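Local coordinates for protein Pts system, fructose-specific iiabc component (Borrelia burgdorferi, PDB 5DLE) that probably passes phosphoryl groups to incoming fructose, this chain being the IIB domain of a membrane-bound sugar phosphotransferase system transporter, at residues A16-P21 against I29-I34; A73-I78 against V91-A96. All blocks are in the same frame, centred on the assembly; numbering follows the deposited sequence. Where two conformers were deposited one is given.

Interaction 1 of 2, residues A16-P21 against I29-I34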
ATOM      1  N   ALA A  16      12.953   3.783  16.192  1.00 13.57           N
ATOM      2  CA  ALA A  16      12.452   4.499  15.029  1.00 13.33           C
ATOM      3  C   ALA A  16      10.965   4.768  15.192  1.00 13.67           C
ATOM      4  O   ALA A  16      10.266   4.042  15.920  1.00 14.46           O
ATOM      5  CB  ALA A  16      12.672   3.699  13.730  1.00 13.26           C
ATOM      6  N   VAL A  17      10.473   5.798  14.483  1.00 12.15           N
ATOM      7  CA  VAL A  17       9.033   5.995  14.304  1.00 12.99           C
ATOM      8  C   VAL A  17       8.796   6.045  12.812  1.00 12.89           C
ATOM      9  O   VAL A  17       9.509   6.770  12.103  1.00 13.56           O
ATOM     10  CB  VAL A  17       8.517   7.304  14.938  1.00 13.78           C
ATOM     11  CG1 VAL A  17       7.015   7.435  14.741  1.00 16.41           C
ATOM     12  CG2 VAL A  17       8.862   7.389  16.427  1.00 16.31           C
ATOM     13  N   THR A  18       7.785   5.305  12.329  1.00 11.23           N
ATOM     14  CA  THR A  18       7.380   5.465  10.942  1.00 11.12           C
ATOM     15  C   THR A  18       5.950   5.983  10.952  1.00 13.80           C
ATOM     16  O   THR A  18       5.118   5.553  11.761  1.00 15.51           O
ATOM     17  CB  THR A  18       7.519   4.195  10.139  1.00 12.22           C
ATOM     18  OG1 THR A  18       6.555   3.205  10.573  1.00 14.50           O
ATOM     19  CG2 THR A  18       8.976   3.660  10.228  1.00 13.55           C
ATOM     20  N   ALA A  19       5.674   6.954  10.081  1.00 14.13           N
ATOM     21  CA  ALA A  19       4.354   7.584  10.121  1.00 15.14           C
ATOM     22  C   ALA A  19       4.014   8.096   8.739  1.00 14.72           C
ATOM     23  O   ALA A  19       4.619   9.040   8.272  1.00 16.81           O
ATOM     24  CB  ALA A  19       4.325   8.727  11.135  1.00 18.16           C
ATOM     25  N   CYS A  20       3.037   7.465   8.097  1.00 14.35           N
ATOM     26  CA  CYS A  20       2.499   7.970   6.821  1.00 12.91           C
ATOM     27  C   CYS A  20       0.987   7.971   6.970  1.00 13.87           C
ATOM     28  O   CYS A  20       0.399   6.915   7.229  1.00 18.33           O
ATOM     29  CB  CYS A  20       2.974   7.088   5.685  1.00 13.18           C
ATOM     30  SG  CYS A  20       2.178   7.621   4.124  1.00 13.78           S
ATOM     31  N   PRO A  21       0.316   9.103   6.737  1.00 13.90           N
ATOM     32  CA  PRO A  21      -1.135   9.144   6.969  1.00 16.77           C
ATOM     33  C   PRO A  21      -1.955   8.746   5.747  1.00 17.59           C
ATOM     34  O   PRO A  21      -3.057   9.258   5.557  1.00 19.34           O
ATOM     35  CB  PRO A  21      -1.383  10.616   7.323  1.00 17.51           C
ATOM     36  CG  PRO A  21      -0.355  11.342   6.484  1.00 17.81           C
ATOM     37  CD  PRO A  21       0.900  10.429   6.517  1.00 15.33           C
ATOM     38  N   ILE A  29       5.812  -0.682   5.425  1.00 11.20           N
ATOM     39  CA  ILE A  29       6.973  -1.020   4.607  1.00 12.03           C
ATOM     40  C   ILE A  29       8.223  -0.357   5.197  1.00 12.66           C
ATOM     41  O   ILE A  29       9.286  -0.982   5.296  1.00 13.10           O
ATOM     42  CB  ILE A  29       6.756  -0.589   3.142  1.00 10.15           C
ATOM     43  CG1 ILE A  29       5.625  -1.425   2.521  1.00 10.81           C
ATOM     44  CG2 ILE A  29       8.038  -0.866   2.326  1.00 13.17           C
ATOM     45  CD1 ILE A  29       5.126  -0.816   1.187  1.00 13.48           C
ATOM     46  N   ALA A  30       8.127   0.950   5.528  1.00 12.00           N
ATOM     47  CA  ALA A  30       9.277   1.624   6.115  1.00 10.48           C
ATOM     48  C   ALA A  30       9.714   0.917   7.391  1.00 11.05           C
ATOM     49  O   ALA A  30      10.925   0.699   7.608  1.00 11.94           O
ATOM     50  CB  ALA A  30       8.960   3.094   6.393  1.00 12.35           C
ATOM     51  N   ALA A  31       8.747   0.498   8.210  1.00 13.12           N
ATOM     52  CA  ALA A  31       9.126  -0.134   9.485  1.00 12.16           C
ATOM     53  C   ALA A  31       9.844  -1.436   9.261  1.00 13.32           C
ATOM     54  O   ALA A  31      10.895  -1.692   9.881  1.00 13.71           O
ATOM     55  CB  ALA A  31       7.891  -0.358  10.354  1.00 13.15           C
ATOM     56  N   LYS A  32       9.301  -2.267   8.362  1.00 13.82           N
ATOM     57  CA  LYS A  32       9.868  -3.588   8.170  1.00 13.26           C
ATOM     58  C   LYS A  32      11.206  -3.489   7.462  1.00 13.47           C
ATOM     59  O   LYS A  32      12.139  -4.238   7.785  1.00 14.91           O
ATOM     60  CB  LYS A  32       8.881  -4.476   7.429  1.00 14.51           C
ATOM     61  CG  LYS A  32       9.268  -5.918   7.331  1.00 16.16           C
ATOM     62  CD  LYS A  32       9.488  -6.607   8.716  1.00 20.17           C
ATOM     63  CE  LYS A  32       9.915  -8.006   8.418  1.00 27.08           C
ATOM     64  NZ  LYS A  32      10.429  -8.702   9.625  1.00 28.44           N
ATOM     65  N   LYS A  33      11.365  -2.559   6.521  1.00 13.00           N
ATOM     66  CA  LYS A  33      12.677  -2.428   5.887  0.60 12.00           C
ATOM     67  C   LYS A  33      13.705  -1.908   6.876  1.00 13.27           C
ATOM     68  O   LYS A  33      14.863  -2.360   6.860  1.00 15.32           O
ATOM     69  CB  LYS A  33      12.617  -1.531   4.658  0.60 16.84           C
ATOM     70  CG  LYS A  33      11.792  -2.182   3.579  0.60 16.22           C
ATOM     71  CD  LYS A  33      11.948  -1.498   2.270  0.60 20.84           C
ATOM     72  CE  LYS A  33      13.177  -2.005   1.508  0.60 21.80           C
ATOM     73  NZ  LYS A  33      13.024  -1.489   0.097  0.60 25.12           N
ATOM     74  N   ILE A  34      13.310  -0.969   7.745  1.00 13.75           N
ATOM     75  CA  ILE A  34      14.262  -0.484   8.763  1.00 12.48           C
ATOM     76  C   ILE A  34      14.635  -1.621   9.710  1.00 15.35           C
ATOM     77  O   ILE A  34      15.815  -1.780  10.058  1.00 16.43           O
ATOM     78  CB  ILE A  34      13.655   0.712   9.518  1.00 11.31           C
ATOM     79  CG1 ILE A  34      13.661   1.943   8.603  1.00 14.05           C
ATOM     80  CG2 ILE A  34      14.457   1.005  10.821  1.00 15.51           C
ATOM     81  CD1 ILE A  34      12.850   3.087   9.170  1.00 15.48           C
TER
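Thr18 faces Ala30, Ala31 and Ile34 across the first beta-alpha-beta unit of the IIB domain, in which strand 13-19 leads through the loop beginning at Cys20 into helix 25-40, and from there to strand 44-50. The axes of strand 16-19 and helix segment 29-34 come within 8.2 Å, and their N-to-C directions differ by 152°, so they run nearly antiparallel. The small side chains of Ala30 and Ala31 fit so close an approach. Thr18 uses its two branches differently. The methyl Thr18 CG2 enters from the sheet side onto the helix backbone, 3.8 Å from Ala31 N, with Ala30 CB on one flank at 3.9 Å from Thr18 CG2. The same methyl meets the far end of Ile34, whose CD1 is 4.1 Å from Thr18 CG2. The other branch, Thr18 OG1, is placed between the backbone N and carbonyl carbon (chi1 69°); from there it passes beside Ala31 CB at 3.8 Å and reaches its polar partner, Thr27 O, a turn earlier in the helix. A threonine suits this buried site because its methyl can pack while its hydroxyl is satisfied by a backbone carbonyl. Thr27 in turn accepts a bond from Cys20 N through OG1, tying down the start of the loop; Cys20 is probably the phosphocysteine, as in related IIB domains. The helix's packing continues beyond the strand: Ala31 and Ile34 also touch strand 44-50, and Lys32 forms a salt bridge with Glu35 of the second subunit. Ile34 divides its branches between two strand residues. While CD1 serves Thr18, CG2, anti to the backbone N, turns to Ala16, whose small methyl on the same face of the strand leaves room for it: Ala16 CB and Ile34 CG2 lie 4.3 Å apart.

Interaction 2 of 2, residues A73-I78 against V91-A96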
ATOM      1  N   ALA A  73      10.935   8.216  10.171  1.00 11.64           N
ATOM      2  CA  ALA A  73      10.608   8.107   8.758  1.00 13.75           C
ATOM      3  C   ALA A  73       9.135   8.523   8.668  1.00 12.45           C
ATOM      4  O   ALA A  73       8.232   7.700   8.859  1.00 12.97           O
ATOM      5  CB  ALA A  73      10.862   6.683   8.241  1.00 12.44           C
ATOM      6  N   VAL A  74       8.900   9.823   8.417  1.00 15.48           N
ATOM      7  CA  VAL A  74       7.593  10.415   8.677  1.00 13.88           C
ATOM      8  C   VAL A  74       7.206  11.305   7.521  1.00 17.15           C
ATOM      9  O   VAL A  74       8.051  11.994   6.926  1.00 17.14           O
ATOM     10  CB  VAL A  74       7.551  11.187  10.014  1.00 18.31           C
ATOM     11  CG1 VAL A  74       7.863  10.234  11.177  1.00 16.04           C
ATOM     12  CG2 VAL A  74       8.606  12.304  10.065  1.00 19.83           C
ATOM     13  N   ASP A  75       5.906  11.271   7.220  1.00 15.37           N
ATOM     14  CA  ASP A  75       5.297  12.157   6.243  1.00 16.31           C
ATOM     15  C   ASP A  75       4.227  13.011   6.889  1.00 21.07           C
ATOM     16  O   ASP A  75       3.280  13.433   6.206  1.00 22.69           O
ATOM     17  CB  ASP A  75       4.643  11.358   5.126  1.00 15.19           C
ATOM     18  CG  ASP A  75       5.599  10.380   4.447  1.00 16.07           C
ATOM     19  OD1 ASP A  75       6.793  10.705   4.241  1.00 19.03           O
ATOM     20  OD2 ASP A  75       5.111   9.315   4.020  1.00 19.40           O
ATOM     21  N   LYS A  76       4.306  13.206   8.194  1.00 21.68           N
ATOM     22  CA  LYS A  76       3.432  14.079   8.959  1.00 23.27           C
ATOM     23  C   LYS A  76       4.225  14.489  10.189  1.00 25.88           C
ATOM     24  O   LYS A  76       5.231  13.858  10.529  1.00 23.78           O
ATOM     25  CB  LYS A  76       2.117  13.388   9.342  1.00 26.13           C
ATOM     26  CG  LYS A  76       2.297  12.196  10.289  1.00 31.71           C
ATOM     27  CD  LYS A  76       0.944  11.677  10.773  1.00 39.79           C
ATOM     28  CE  LYS A  76       1.081  10.950  12.114  1.00 45.31           C
ATOM     29  NZ  LYS A  76      -0.207  10.370  12.611  1.00 46.20           N
ATOM     30  N   ASP A  77       3.789  15.566  10.836  1.00 27.22           N
ATOM     31  CA  ASP A  77       4.446  15.989  12.069  1.00 27.65           C
ATOM     32  C   ASP A  77       4.083  15.032  13.189  1.00 28.65           C
ATOM     33  O   ASP A  77       2.936  14.597  13.300  1.00 32.80           O
ATOM     34  CB  ASP A  77       4.036  17.416  12.424  1.00 42.28           C
ATOM     35  CG  ASP A  77       4.626  18.449  11.475  1.00 52.25           C
ATOM     36  OD1 ASP A  77       5.754  18.242  10.976  1.00 53.52           O
ATOM     37  OD2 ASP A  77       3.973  19.483  11.239  1.00 60.21           O
ATOM     38  N   ILE A  78       5.081  14.655  14.004  1.00 26.90           N
ATOM     39  CA  ILE A  78       4.854  13.810  15.170  1.00 26.78           C
ATOM     40  C   ILE A  78       5.447  14.545  16.368  1.00 26.51           C
ATOM     41  O   ILE A  78       6.111  15.574  16.215  1.00 25.01           O
ATOM     42  CB  ILE A  78       5.481  12.403  15.025  1.00 20.95           C
ATOM     43  CG1 ILE A  78       7.003  12.522  14.947  1.00 22.54           C
ATOM     44  CG2 ILE A  78       4.947  11.675  13.762  1.00 22.53           C
ATOM     45  CD1 ILE A  78       7.676  11.213  15.170  1.00 23.46           C
ATOM     46  N   VAL A  91      13.684  11.590   7.952  1.00 12.75           N
ATOM     47  CA  VAL A  91      13.547  11.403   6.512  1.00 13.62           C
ATOM     48  C   VAL A  91      12.089  11.109   6.209  1.00 14.03           C
ATOM     49  O   VAL A  91      11.266  10.873   7.098  1.00 15.77           O
ATOM     50  CB  VAL A  91      14.441  10.255   5.982  1.00 18.67           C
ATOM     51  CG1 VAL A  91      15.937  10.579   6.263  1.00 23.85           C
ATOM     52  CG2 VAL A  91      14.070   8.941   6.646  1.00 18.61           C
ATOM     53  N   SER A  92      11.767  11.184   4.929  1.00 12.86           N
ATOM     54  CA  SER A  92      10.437  10.799   4.486  1.00 11.83           C
ATOM     55  C   SER A  92      10.303   9.287   4.484  1.00 14.46           C
ATOM     56  O   SER A  92      11.291   8.572   4.496  1.00 14.45           O
ATOM     57  CB  SER A  92      10.211  11.325   3.066  1.00 14.16           C
ATOM     58  OG  SER A  92      11.117  10.670   2.164  1.00 16.77           O
ATOM     59  N   THR A  93       9.058   8.790   4.402  1.00 13.48           N
ATOM     60  CA  THR A  93       8.939   7.340   4.238  1.00 13.01           C
ATOM     61  C   THR A  93       9.506   6.850   2.911  1.00 12.80           C
ATOM     62  O   THR A  93      10.091   5.765   2.858  1.00 14.38           O
ATOM     63  CB  THR A  93       7.510   6.833   4.426  1.00 14.19           C
ATOM     64  OG1 THR A  93       6.620   7.348   3.426  1.00 13.93           O
ATOM     65  CG2 THR A  93       6.974   7.083   5.833  1.00 15.42           C
ATOM     66  N   VAL A  94       9.356   7.616   1.813  1.00 12.99           N
ATOM     67  CA  VAL A  94       9.933   7.218   0.537  1.00 11.62           C
ATOM     68  C   VAL A  94      11.443   7.027   0.667  1.00 14.48           C
ATOM     69  O   VAL A  94      12.002   6.045   0.168  1.00 16.36           O
ATOM     70  CB  VAL A  94       9.571   8.270  -0.534  1.00 15.96           C
ATOM     71  CG1 VAL A  94      10.436   8.114  -1.740  1.00 17.77           C
ATOM     72  CG2 VAL A  94       8.124   8.100  -0.923  1.00 17.14           C
ATOM     73  N   LYS A  95      12.134   7.970   1.327  1.00 15.35           N
ATOM     74  CA  LYS A  95      13.586   7.838   1.426  1.00 18.86           C
ATOM     75  C   LYS A  95      13.958   6.662   2.318  1.00 15.04           C
ATOM     76  O   LYS A  95      14.888   5.905   2.010  1.00 19.60           O
ATOM     77  CB  LYS A  95      14.189   9.133   1.952  1.00 21.62           C
ATOM     78  N   ALA A  96      13.217   6.468   3.414  1.00 13.72           N
ATOM     79  CA  ALA A  96      13.509   5.342   4.306  1.00 13.24           C
ATOM     80  C   ALA A  96      13.301   4.011   3.587  1.00 18.41           C
ATOM     81  O   ALA A  96      14.018   3.024   3.834  1.00 18.60           O
ATOM     82  CB  ALA A  96      12.641   5.423   5.555  1.00 15.21           C
TER
HETATM   83  O   HOH W   1       7.364   9.962   1.609  1.00 16.15           O
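The N-terminal end of helix 93-98 is held by the carboxylate of Asp75, which grips Thr93 with both oxygens. Thr93 N donates to OD1 of Asp75 over 3.0 Å, nearly straight at 169°, while Thr93 OG1 donates to OD2 of Asp75 in a short bond of 2.5 Å. Both oxygens are met on their syn sides, though the amide approaches well out of the carboxylate plane, and the two side chains cross at about a right angle. Aspartate suits this place: two acceptors meet a backbone N-H and a hydroxyl presented together by the helix's first residue. Thr93 OG1 is also hydrogen-bonded to His26. A water donating to Asp75 OD1 accepts from Val94 N, so the carboxylate serves the next amide indirectly, and Ser92, the N-cap, takes Lys95 N on its OG. The contact lies where strands 69-74 and 88-91 run parallel at one edge of the open alpha/beta sheet of the IIB domain, whose sequence family belongs to a phosphatase clan. Here Val74 N donates to Val91 O at 2.9 Å, and Ala73 CA brings its hydrogen to that same oxygen. Thr93 CG2 lies 3.3 Å from Ala73 O. As the helix folds back over the sheet, Ala73 and Ala96 meet methyl to methyl, CB to CB at 3.5 Å, closer than carbons usually pack.

Both contacts use the same mixed sheet, in which strands 13-19 and 69-74 are parallel neighbours: Val17 O probably accepts from Ala73 N, and Ala19 O from Asp75 N. Interaction 1 is wholly buried and rests on methyl packing between a strand and the helix that follows it, its polar group being satisfied from within the same unit. Interaction 2 lies nearer the edge, partly buried, and is more polar, adding strand pairing, a carboxylate at a helix start and a bridging water to some methyl packing. They converge around Cys20, whose SG packs 3.4 Å from Asp75 OD2, and residues of both contacts also touch the third subunit.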